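Local coordinates for protein B- and T-lymphocyte attenuator (PDB 1XAU) that acts as an inhibitory receptor on lymphocytes, dampening antigen receptor signalling through the phosphatases SHP-1 and SHP-2 and interacting with the herpesvirus entry mediator, at residues A[84-96]-A[103-115]. Residues are numbered along the deposited sequence; the frame is centred on the assembly and turned at random.
With CD (cadmium ion), chain B.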
ATOM      1  N   LYS A  84       1.464   7.591 -10.994  1.00 16.38           N
ATOM      2  CA  LYS A  84       1.898   8.765 -11.743  1.00 17.93           C
ATOM      3  C   LYS A  84       1.716   8.540 -13.234  1.00 18.22           C
ATOM      4  O   LYS A  84       2.685   8.184 -13.937  1.00 17.38           O
ATOM      5  CB  LYS A  84       3.396   8.993 -11.458  1.00 20.01           C
ATOM      6  CG  LYS A  84       3.986  10.287 -12.090  1.00 22.46           C
ATOM      7  CD  LYS A  84       5.425  10.575 -11.614  1.00 26.34           C
ATOM      8  CE  LYS A  84       6.080  11.712 -12.512  1.00 28.09           C
ATOM      9  NZ  LYS A  84       7.154  12.553 -11.759  1.00 31.30           N
ATOM     10  N   PRO A  85       0.494   8.710 -13.726  1.00 18.23           N
ATOM     11  CA  PRO A  85      -0.701   9.094 -12.958  1.00 18.14           C
ATOM     12  C   PRO A  85      -1.505   7.835 -12.742  1.00 18.06           C
ATOM     13  O   PRO A  85      -1.125   6.776 -13.243  1.00 17.17           O
ATOM     14  CB  PRO A  85      -1.459   9.992 -13.945  1.00 19.84           C
ATOM     15  CG  PRO A  85      -1.224   9.311 -15.252  1.00 18.60           C
ATOM     16  CD  PRO A  85       0.251   8.798 -15.180  1.00 18.90           C
ATOM     17  N   ILE A  86      -2.650   7.961 -12.079  1.00 17.26           N
ATOM     18  CA  ILE A  86      -3.540   6.854 -11.887  1.00 17.89           C
ATOM     19  C   ILE A  86      -4.453   6.644 -13.117  1.00 18.60           C
ATOM     20  O   ILE A  86      -4.730   7.607 -13.882  1.00 20.00           O
ATOM     21  CB  ILE A  86      -4.375   7.025 -10.612  1.00 16.56           C
ATOM     22  CG1 ILE A  86      -5.041   5.666 -10.340  1.00 16.51           C
ATOM     23  CG2 ILE A  86      -5.431   8.143 -10.791  1.00 15.55           C
ATOM     24  CD1 ILE A  86      -5.436   5.613  -8.892  1.00 17.70           C
ATOM     25  N   HIS A  87      -4.803   5.393 -13.385  1.00 18.38           N
ATOM     26  CA  HIS A  87      -5.622   5.095 -14.561  1.00 20.16           C
ATOM     27  C   HIS A  87      -6.868   4.340 -14.183  1.00 19.60           C
ATOM     28  O   HIS A  87      -6.968   3.763 -13.084  1.00 18.12           O
ATOM     29  CB  HIS A  87      -4.863   4.195 -15.564  1.00 21.57           C
ATOM     30  CG  HIS A  87      -3.458   4.617 -15.855  1.00 24.25           C
ATOM     31  ND1 HIS A  87      -2.355   3.992 -15.287  1.00 26.73           N
ATOM     32  CD2 HIS A  87      -2.968   5.595 -16.654  1.00 25.24           C
ATOM     33  CE1 HIS A  87      -1.250   4.586 -15.720  1.00 26.59           C
ATOM     34  NE2 HIS A  87      -1.599   5.556 -16.550  1.00 26.30           N
ATOM     35  N   LEU A  88      -7.851   4.276 -15.098  1.00 20.84           N
ATOM     36  CA  LEU A  88      -9.035   3.478 -14.772  1.00 21.55           C
ATOM     37  C   LEU A  88      -8.698   2.058 -14.380  1.00 21.71           C
ATOM     38  O   LEU A  88      -9.344   1.494 -13.456  1.00 21.57           O
ATOM     39  CB  LEU A  88     -10.060   3.416 -15.969  1.00 23.18           C
ATOM     40  CG  LEU A  88     -10.732   4.770 -16.231  1.00 25.13           C
ATOM     41  CD1 LEU A  88     -11.354   4.785 -17.715  1.00 25.38           C
ATOM     42  CD2 LEU A  88     -11.853   5.003 -15.170  1.00 26.91           C
ATOM     43  N   SER A  89      -7.720   1.458 -15.043  1.00 21.27           N
ATOM     44  CA  SER A  89      -7.344   0.082 -14.756  1.00 21.70           C
ATOM     45  C   SER A  89      -6.776  -0.121 -13.324  1.00 21.20           C
ATOM     46  O   SER A  89      -6.571  -1.282 -12.875  1.00 20.75           O
ATOM     47  CB  SER A  89      -6.287  -0.425 -15.755  1.00 23.39           C
ATOM     48  OG  SER A  89      -5.196   0.458 -15.751  1.00 24.56           O
ATOM     49  N   ASP A  90      -6.453   0.990 -12.642  1.00 18.63           N
ATOM     50  CA  ASP A  90      -5.944   0.938 -11.268  1.00 18.64           C
ATOM     51  C   ASP A  90      -7.030   0.751 -10.231  1.00 18.13           C
ATOM     52  O   ASP A  90      -6.724   0.606  -9.061  1.00 17.33           O
ATOM     53  CB  ASP A  90      -5.079   2.212 -10.969  1.00 18.18           C
ATOM     54  CG  ASP A  90      -3.806   2.248 -11.859  1.00 20.97           C
ATOM     55  OD1 ASP A  90      -3.080   1.184 -11.925  1.00 21.39           O
ATOM     56  OD2 ASP A  90      -3.521   3.288 -12.526  1.00 21.50           O
ATOM     57  N   ASN A  91      -8.290   0.808 -10.643  1.00 17.85           N
ATOM     58  CA  ASN A  91      -9.427   0.587  -9.737  1.00 18.38           C
ATOM     59  C   ASN A  91      -9.194  -0.775  -9.036  1.00 18.24           C
ATOM     60  O   ASN A  91      -8.718  -1.738  -9.682  1.00 19.09           O
ATOM     61  CB  ASN A  91     -10.657   0.431 -10.597  1.00 21.91           C
ATOM     62  CG  ASN A  91     -11.905   0.684  -9.869  1.00 25.43           C
ATOM     63  OD1 ASN A  91     -12.349   1.839  -9.729  1.00 25.25           O
ATOM     64  ND2 ASN A  91     -12.542  -0.427  -9.388  1.00 26.64           N
ATOM     65  N   GLY A  92      -9.498  -0.893  -7.768  1.00 17.11           N
ATOM     66  CA  GLY A  92      -9.273  -2.213  -7.144  1.00 17.34           C
ATOM     67  C   GLY A  92      -8.932  -2.115  -5.681  1.00 17.80           C
ATOM     68  O   GLY A  92      -8.982  -0.994  -5.101  1.00 17.36           O
ATOM     69  N   SER A  93      -8.550  -3.246  -5.066  1.00 16.98           N
ATOM     70  CA  SER A  93      -8.273  -3.331  -3.617  1.00 18.13           C
ATOM     71  C   SER A  93      -6.801  -3.590  -3.426  1.00 16.24           C
ATOM     72  O   SER A  93      -6.251  -4.430  -4.153  1.00 15.95           O
ATOM     73  CB  SER A  93      -9.079  -4.510  -2.961  1.00 17.69           C
ATOM     74  OG  SER A  93     -10.463  -4.225  -2.984  1.00 26.15           O
ATOM     75  N   TYR A  94      -6.156  -2.835  -2.519  1.00 14.57           N
ATOM     76  CA  TYR A  94      -4.712  -2.940  -2.313  1.00 12.92           C
ATOM     77  C   TYR A  94      -4.397  -3.257  -0.824  1.00 13.43           C
ATOM     78  O   TYR A  94      -5.176  -2.939   0.054  1.00 13.14           O
ATOM     79  CB  TYR A  94      -4.086  -1.573  -2.664  1.00 12.95           C
ATOM     80  CG  TYR A  94      -4.218  -1.206  -4.138  1.00 14.13           C
ATOM     81  CD1 TYR A  94      -3.173  -1.468  -4.995  1.00 14.04           C
ATOM     82  CD2 TYR A  94      -5.392  -0.646  -4.651  1.00 13.81           C
ATOM     83  CE1 TYR A  94      -3.264  -1.166  -6.352  1.00 14.61           C
ATOM     84  CE2 TYR A  94      -5.525  -0.355  -6.031  1.00 14.02           C
ATOM     85  CZ  TYR A  94      -4.426  -0.627  -6.863  1.00 14.59           C
ATOM     86  OH  TYR A  94      -4.389  -0.359  -8.240  1.00 15.35           O
ATOM     87  N   SER A  95      -3.268  -3.866  -0.551  1.00 14.19           N
ATOM     88  CA  SER A  95      -2.880  -4.101   0.872  1.00 15.12           C
ATOM     89  C   SER A  95      -1.367  -4.129   0.854  1.00 15.79           C
ATOM     90  O   SER A  95      -0.759  -4.263  -0.230  1.00 16.51           O
ATOM     91  CB  SER A  95      -3.425  -5.472   1.407  1.00 16.34           C
ATOM     92  OG  SER A  95      -2.902  -6.567   0.647  1.00 18.20           O
ATOM     93  N   CYS A  96      -0.731  -4.050   2.028  1.00 17.12           N
ATOM     94  CA  CYS A  96       0.730  -4.122   2.085  1.00 17.18           C
ATOM     95  C   CYS A  96       1.076  -5.349   2.980  1.00 18.58           C
ATOM     96  O   CYS A  96       0.245  -5.796   3.794  1.00 16.97           O
ATOM     97  CB  CYS A  96       1.338  -2.746   2.604  1.00 18.50           C
ATOM     98  SG  CYS A  96       0.452  -2.154   4.115  1.00 22.37           S
ATOM     99  N   GLN A 103       7.581 -14.562  10.174  1.00 45.63           N
ATOM    100  CA  GLN A 103       6.205 -14.649   9.729  1.00 43.66           C
ATOM    101  C   GLN A 103       5.811 -13.605   8.753  1.00 40.47           C
ATOM    102  O   GLN A 103       6.551 -12.662   8.492  1.00 40.02           O
ATOM    103  CB  GLN A 103       5.208 -14.597  10.894  1.00 45.16           C
ATOM    104  CG  GLN A 103       5.524 -13.511  11.835  1.00 47.70           C
ATOM    105  CD  GLN A 103       6.976 -13.615  12.257  1.00 49.76           C
ATOM    106  OE1 GLN A 103       7.375 -14.578  12.957  1.00 51.07           O
ATOM    107  NE2 GLN A 103       7.800 -12.659  11.796  1.00 50.29           N
ATOM    108  N   VAL A 104       4.609 -13.818   8.236  1.00 37.38           N
ATOM    109  CA  VAL A 104       3.997 -12.934   7.262  1.00 34.16           C
ATOM    110  C   VAL A 104       3.119 -11.967   8.024  1.00 32.08           C
ATOM    111  O   VAL A 104       2.310 -12.379   8.884  1.00 31.59           O
ATOM    112  CB  VAL A 104       3.100 -13.720   6.296  1.00 34.23           C
ATOM    113  CG1 VAL A 104       2.445 -12.769   5.283  1.00 33.91           C
ATOM    114  CG2 VAL A 104       3.953 -14.794   5.598  1.00 34.66           C
ATOM    115  N   ILE A 105       3.292 -10.675   7.767  1.00 29.08           N
ATOM    116  CA  ILE A 105       2.447  -9.738   8.431  1.00 27.04           C
ATOM    117  C   ILE A 105       1.625  -9.099   7.306  1.00 26.48           C
ATOM    118  O   ILE A 105       2.191  -8.754   6.278  1.00 25.44           O
ATOM    119  CB  ILE A 105       3.280  -8.691   9.165  1.00 26.81           C
ATOM    120  CG1 ILE A 105       4.137  -9.409  10.238  1.00 27.41           C
ATOM    121  CG2 ILE A 105       2.358  -7.638   9.741  1.00 25.78           C
ATOM    122  CD1 ILE A 105       5.172  -8.510  10.881  1.00 27.77           C
ATOM    123  N   ASN A 106       0.329  -8.928   7.509  1.00 25.19           N
ATOM    124  CA  ASN A 106      -0.526  -8.351   6.461  1.00 24.95           C
ATOM    125  C   ASN A 106      -1.276  -7.137   6.978  1.00 23.32           C
ATOM    126  O   ASN A 106      -1.248  -6.834   8.187  1.00 23.11           O
ATOM    127  CB  ASN A 106      -1.529  -9.394   5.976  1.00 27.14           C
ATOM    128  CG  ASN A 106      -0.868 -10.506   5.129  1.00 28.45           C
ATOM    129  OD1 ASN A 106      -0.872 -11.642   5.532  1.00 31.09           O
ATOM    130  ND2 ASN A 106      -0.311 -10.166   3.973  1.00 29.97           N
ATOM    131  N   SER A 107      -1.959  -6.434   6.083  1.00 20.53           N
ATOM    132  CA  SER A 107      -2.685  -5.257   6.514  1.00 18.53           C
ATOM    133  C   SER A 107      -4.087  -5.405   6.042  1.00 17.92           C
ATOM    134  O   SER A 107      -4.391  -6.292   5.277  1.00 17.71           O
ATOM    135  CB  SER A 107      -2.186  -3.951   5.835  1.00 16.91           C
ATOM    136  OG  SER A 107      -2.398  -3.999   4.407  1.00 16.14           O
ATOM    137  N   HIS A 108      -4.914  -4.460   6.465  1.00 18.99           N
ATOM    138  CA  HIS A 108      -6.251  -4.400   5.980  1.00 18.64           C
ATOM    139  C   HIS A 108      -6.133  -3.795   4.536  1.00 19.24           C
ATOM    140  O   HIS A 108      -5.086  -3.230   4.166  1.00 18.01           O
ATOM    141  CB  HIS A 108      -7.057  -3.450   6.870  1.00 18.65           C
ATOM    142  CG  HIS A 108      -7.400  -4.055   8.203  1.00 17.67           C
ATOM    143  ND1 HIS A 108      -8.039  -5.272   8.279  1.00 19.40           N
ATOM    144  CD2 HIS A 108      -7.120  -3.690   9.482  1.00 19.78           C
ATOM    145  CE1 HIS A 108      -8.140  -5.641   9.549  1.00 19.99           C
ATOM    146  NE2 HIS A 108      -7.592  -4.700  10.294  1.00 19.56           N
ATOM    147  N   SER A 109      -7.208  -3.884   3.752  1.00 20.12           N
ATOM    148  CA  SER A 109      -7.152  -3.400   2.385  1.00 21.11           C
ATOM    149  C   SER A 109      -7.699  -1.972   2.269  1.00 21.01           C
ATOM    150  O   SER A 109      -8.463  -1.492   3.138  1.00 21.00           O
ATOM    151  CB  SER A 109      -8.011  -4.323   1.478  1.00 22.78           C
ATOM    152  OG  SER A 109      -9.345  -4.295   1.958  1.00 24.95           O
ATOM    153  N   VAL A 110      -7.261  -1.291   1.219  1.00 19.54           N
ATOM    154  CA  VAL A 110      -7.794   0.036   0.856  1.00 19.61           C
ATOM    155  C   VAL A 110      -8.371  -0.168  -0.530  1.00 19.30           C
ATOM    156  O   VAL A 110      -7.709  -0.723  -1.416  1.00 19.83           O
ATOM    157  CB  VAL A 110      -6.718   1.192   0.915  1.00 20.11           C
ATOM    158  CG1 VAL A 110      -5.435   0.781   0.309  1.00 20.68           C
ATOM    159  CG2 VAL A 110      -7.261   2.463   0.259  1.00 19.84           C
ATOM    160  N   THR A 111      -9.609   0.273  -0.744  1.00 17.45           N
ATOM    161  CA  THR A 111     -10.247   0.074  -2.054  1.00 17.62           C
ATOM    162  C   THR A 111     -10.195   1.417  -2.751  1.00 16.88           C
ATOM    163  O   THR A 111     -10.601   2.427  -2.138  1.00 17.38           O
ATOM    164  CB  THR A 111     -11.741  -0.239  -1.821  1.00 19.16           C
ATOM    165  OG1 THR A 111     -11.806  -1.504  -1.176  1.00 22.53           O
ATOM    166  CG2 THR A 111     -12.523  -0.318  -3.122  1.00 20.04           C
ATOM    167  N   ILE A 112      -9.700   1.448  -3.993  1.00 16.58           N
ATOM    168  CA  ILE A 112      -9.633   2.725  -4.739  1.00 17.31           C
ATOM    169  C   ILE A 112     -10.627   2.626  -5.880  1.00 17.80           C
ATOM    170  O   ILE A 112     -10.654   1.628  -6.606  1.00 17.69           O
ATOM    171  CB  ILE A 112      -8.205   2.912  -5.371  1.00 17.01           C
ATOM    172  CG1 ILE A 112      -7.194   2.876  -4.216  1.00 16.87           C
ATOM    173  CG2 ILE A 112      -8.131   4.232  -6.224  1.00 18.63           C
ATOM    174  CD1 ILE A 112      -7.601   3.815  -3.071  1.00 17.65           C
ATOM    175  N   HIS A 113     -11.420   3.652  -6.060  1.00 17.87           N
ATOM    176  CA  HIS A 113     -12.365   3.625  -7.144  1.00 18.26           C
ATOM    177  C   HIS A 113     -11.901   4.795  -8.028  1.00 18.67           C
ATOM    178  O   HIS A 113     -11.811   5.896  -7.539  1.00 19.06           O
ATOM    179  CB  HIS A 113     -13.768   3.899  -6.612  1.00 20.27           C
ATOM    180  CG  HIS A 113     -14.746   4.248  -7.684  1.00 21.93           C
ATOM    181  ND1 HIS A 113     -14.954   3.456  -8.786  1.00 24.80           N
ATOM    182  CD2 HIS A 113     -15.540   5.325  -7.845  1.00 23.53           C
ATOM    183  CE1 HIS A 113     -15.818   4.028  -9.597  1.00 23.88           C
ATOM    184  NE2 HIS A 113     -16.196   5.167  -9.045  1.00 24.70           N
ATOM    185  N   VAL A 114     -11.638   4.542  -9.300  1.00 18.71           N
ATOM    186  CA  VAL A 114     -11.138   5.598 -10.206  1.00 19.18           C
ATOM    187  C   VAL A 114     -12.249   6.021 -11.163  1.00 20.85           C
ATOM    188  O   VAL A 114     -12.843   5.174 -11.858  1.00 20.91           O
ATOM    189  CB  VAL A 114      -9.965   5.060 -10.984  1.00 18.39           C
ATOM    190  CG1 VAL A 114      -9.345   6.204 -11.874  1.00 18.80           C
ATOM    191  CG2 VAL A 114      -8.852   4.526  -9.998  1.00 18.46           C
ATOM    192  N   ARG A 115     -12.551   7.303 -11.144  1.00 21.62           N
ATOM    193  CA  ARG A 115     -13.612   7.927 -11.991  1.00 23.92           C
ATOM    194  C   ARG A 115     -13.042   8.589 -13.257  1.00 24.14           C
ATOM    195  O   ARG A 115     -11.898   9.110 -13.211  1.00 23.66           O
ATOM    196  CB  ARG A 115     -14.332   8.966 -11.127  1.00 24.24           C
ATOM    197  CG  ARG A 115     -14.742   8.476  -9.732  1.00 26.87           C
ATOM    198  CD  ARG A 115     -15.021   9.695  -8.758  1.00 28.64           C
ATOM    199  NE  ARG A 115     -13.782  10.224  -8.175  1.00 27.68           N
ATOM    200  CZ  ARG A 115     -13.723  11.010  -7.099  1.00 29.03           C
ATOM    201  NH1 ARG A 115     -14.855  11.366  -6.476  1.00 28.24           N
ATOM    202  NH2 ARG A 115     -12.524  11.449  -6.633  1.00 28.24           N
TER
HETATM  203 CD    CD B 122      -7.257  -4.463  12.541  1.00 24.86          CD
HETATM  204  O   HOH W   1     -14.846   0.701  -8.560  1.00 40.80           O
HETATM  205  O   HOH W   2      -1.535  -7.691   3.404  1.00 34.13           O
HETATM  206  O   HOH W   3      -7.454  -7.102  12.627  1.00 18.41           O
HETATM  207  O   HOH W   4      -9.402  -4.434  12.959  1.00 40.09           O
HETATM  208  O   HOH W   5      -7.807  -4.170  14.898  1.00 30.78           O
HETATM  209  O   HOH W   6      -7.328  -2.674  12.622  1.00 32.85           O
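Asn91 carries its amide trans to its own backbone N (chi1 -159°), which lays OD1 against the backbone of His113 and Val114. Ser107 OG sits between its backbone N and carbonyl carbon (chi1 63°) and reaches the backbone of Cys96. These two side chains lie at the two ends of a short antiparallel ladder between strands 92-96 and 110-114. In the ladder, Gly92 pairs with Ile112 and Tyr94 with Val110, each through two backbone hydrogen bonds. Gly92 N to Ile112 O measures 3.0 Å, and Tyr94 N to Val110 O 2.8 Å.

Asn91 OD1 accepts two bonds. The shorter runs from Val114 N to Asn91 OD1, at 2.8 Å. The other comes from His113 ND1 to Asn91 OD1 at 3.2 Å, in the amide plane and on a lone pair, but the oxygen is tilted out of the imidazole plane. A water joins Asn91 ND2 to His113 ND1. At the far end, Cys96 N donates almost straight to Ser107 OG (2.9 Å), and that hydroxyl donates to His108 O.

The Tyr94 side chain crosses that of Ile112 at about a right angle, with Tyr94 CD2 4.0 Å from Ile112 CG1. Tyr94 OH donates to Asp90 O (2.7 Å) in the turn before the strand. Ile86 CD1 meets Val114 CG2 tip to tip at 3.8 Å. Phe32 and Ile34 of the facing sheet pack on this apolar side, and Cys96 forms the intersheet disulfide with Cys36.

This is the F-G hairpin of a V-type immunoglobulin domain, with the tyrosine-corner bond of that fold. Where the regular pairing stops, side-chain oxygens take over as acceptors for the backbone N-H groups of Val114 and Cys96, so hydrogen bonding between the strands extends beyond the ladder.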